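Long-range contact in hypothetical protein AQ_328 (Aquifex aeolicus, PDB 1R4V), which is of unknown function but adopts an ancestral histone fold, binds zinc in the crystal and may, as its family suggests, take part in protein heterodimerization: residues A[63-68]-A[83-88]. Residues are numbered along the deposited sequence; the frame is centred on the assembly and turned at random.
Sequences LFYGAE and DLNITK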
# COMPACT_ATOMS: atom_id res chain seq x y z
N LEU A 63 -3.29 -0.21 9.64
CA LEU A 63 -3.37 -1.63 9.89
C LEU A 63 -2.84 -2.04 11.26
O LEU A 63 -3.16 -3.13 11.73
CB LEU A 63 -2.63 -2.43 8.81
CG LEU A 63 -3.15 -2.25 7.38
CD1 LEU A 63 -2.28 -2.98 6.39
CD2 LEU A 63 -4.60 -2.66 7.23
N PHE A 64 -2.07 -1.18 11.90
CA PHE A 64 -1.56 -1.43 13.25
C PHE A 64 -2.55 -1.03 14.37
O PHE A 64 -2.26 -1.21 15.55
CB PHE A 64 -0.17 -0.80 13.40
CG PHE A 64 0.88 -1.55 12.65
CD1 PHE A 64 1.05 -1.37 11.28
CD2 PHE A 64 1.71 -2.47 13.30
CE1 PHE A 64 2.00 -2.08 10.57
CE2 PHE A 64 2.65 -3.17 12.58
CZ PHE A 64 2.80 -2.97 11.23
N TYR A 65 -3.72 -0.51 14.03
CA TYR A 65 -4.77 -0.28 15.02
C TYR A 65 -5.15 -1.58 15.72
O TYR A 65 -5.47 -2.59 15.08
CB TYR A 65 -6.04 0.30 14.35
CG TYR A 65 -7.22 0.44 15.29
CD1 TYR A 65 -7.31 1.52 16.17
CD2 TYR A 65 -8.25 -0.52 15.29
CE1 TYR A 65 -8.41 1.65 17.06
CE2 TYR A 65 -9.35 -0.39 16.15
CZ TYR A 65 -9.43 0.67 17.04
OH TYR A 65 -10.55 0.76 17.86
N GLY A 66 -5.07 -1.55 17.04
CA GLY A 66 -5.36 -2.72 17.87
C GLY A 66 -4.27 -3.77 17.93
O GLY A 66 -4.41 -4.70 18.73
N ALA A 67 -3.18 -3.62 17.18
CA ALA A 67 -2.19 -4.68 17.06
C ALA A 67 -1.39 -4.99 18.33
O ALA A 67 -1.16 -6.15 18.65
CB ALA A 67 -1.25 -4.47 15.90
N GLU A 68 -0.96 -3.97 19.06
CA GLU A 68 -0.27 -4.22 20.32
C GLU A 68 -1.14 -4.95 21.32
O GLU A 68 -0.65 -5.86 21.99
CB GLU A 68 0.27 -2.92 20.91
CG GLU A 68 1.40 -2.36 20.07
CD GLU A 68 1.98 -1.06 20.64
OE1 GLU A 68 3.20 -0.95 20.78
OE2 GLU A 68 1.21 -0.12 20.94
N ASP A 83 -2.09 -10.29 14.30
CA ASP A 83 -2.44 -9.15 15.16
C ASP A 83 -2.87 -7.90 14.39
O ASP A 83 -3.33 -6.96 14.98
CB ASP A 83 -1.24 -8.75 16.03
CG ASP A 83 -0.75 -9.89 16.91
OD1 ASP A 83 -1.61 -10.67 17.42
OD2 ASP A 83 0.47 -10.07 17.17
N LEU A 84 -2.65 -7.85 13.08
CA LEU A 84 -2.97 -6.65 12.31
C LEU A 84 -4.47 -6.52 12.04
O LEU A 84 -5.23 -7.49 12.12
CB LEU A 84 -2.22 -6.61 10.99
CG LEU A 84 -0.70 -6.54 11.06
CD1 LEU A 84 -0.15 -6.28 9.67
CD2 LEU A 84 -0.19 -5.48 12.02
N ASN A 85 -4.86 -5.28 11.73
CA ASN A 85 -6.24 -4.93 11.45
C ASN A 85 -6.58 -5.17 9.97
O ASN A 85 -7.32 -4.38 9.40
CB ASN A 85 -6.45 -3.46 11.87
CG ASN A 85 -7.86 -3.15 12.30
OD1 ASN A 85 -8.42 -3.83 13.15
ND2 ASN A 85 -8.45 -2.11 11.72
N ILE A 86 -6.10 -6.24 9.32
CA ILE A 86 -6.42 -6.53 7.93
C ILE A 86 -7.81 -7.19 7.82
O ILE A 86 -8.07 -8.16 8.52
CB ILE A 86 -5.32 -7.43 7.31
CG1 ILE A 86 -3.98 -6.69 7.30
CG2 ILE A 86 -5.68 -7.88 5.90
CD1 ILE A 86 -2.78 -7.55 6.93
N THR A 87 -8.67 -6.61 6.97
CA THR A 87 -10.02 -7.07 6.64
C THR A 87 -10.00 -8.05 5.48
O THR A 87 -9.02 -8.09 4.75
CB THR A 87 -10.94 -5.90 6.12
OG1 THR A 87 -10.37 -5.26 4.95
CG2 THR A 87 -11.08 -4.81 7.14
N LYS A 88 -11.11 -8.76 5.31
CA LYS A 88 -11.32 -9.70 4.21
C LYS A 88 -11.13 -9.04 2.86
O LYS A 88 -10.57 -9.66 1.96
CB LYS A 88 -12.70 -10.36 4.27
CG LYS A 88 -12.77 -11.54 5.24
CD LYS A 88 -12.22 -12.82 4.59
CE LYS A 88 -11.57 -13.74 5.63
NZ LYS A 88 -10.83 -14.94 5.13
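Phe64 and Leu84 both set CG beside the backbone N and anti to the carbonyl carbon (chi1 -73° and -63°), which lays the two side chains alongside each other, pointing the same way. Leu84 CD2 thus comes over one face of the Phe64 ring as a CH-pi contact, 3.8 Å from the ring centroid and displaced toward the CE2 rim. The same methyl reaches Ala67 CB at 4.1 Å, while further along the Leu63 and Ile86 side chains cross at an angle, with CD2 of Leu63 nearest CG1 of Ile86. Between these apolar pairs a single backbone hydrogen bond joins the segments: Asn85 N donates to Leu63 O over 2.7 Å, nearly straight at the hydrogen (170°) and in the carbonyl plane. Asn85 turns its amide the other way, CG roughly anti to the backbone N, and runs beside Tyr65. The two planes are steeply inclined, with OD1 meeting the ring edge in plane, 3.9 Å from Tyr65 CD2. At the other end Ala67 CA approaches Asp83 O at 3.3 Å in a CA-H...O contact, just after Gly66, which occupies the N-cap position of helix 67-73. Arg70 NH1 hydrogen-bonds to both Tyr65 O and Asp83 O, which ties the two segments together a second time, and the Asp83 carboxylate forms a salt bridge with Arg76 and accepts a hydrogen bond from Ala80 N. Ile79 and Ile134 continue the apolar side around Leu84. The contact therefore joins the turn after helix 46-62 to the loop entering helix 88-98, with Thr87 as its N-cap, within the predominantly helical histone fold.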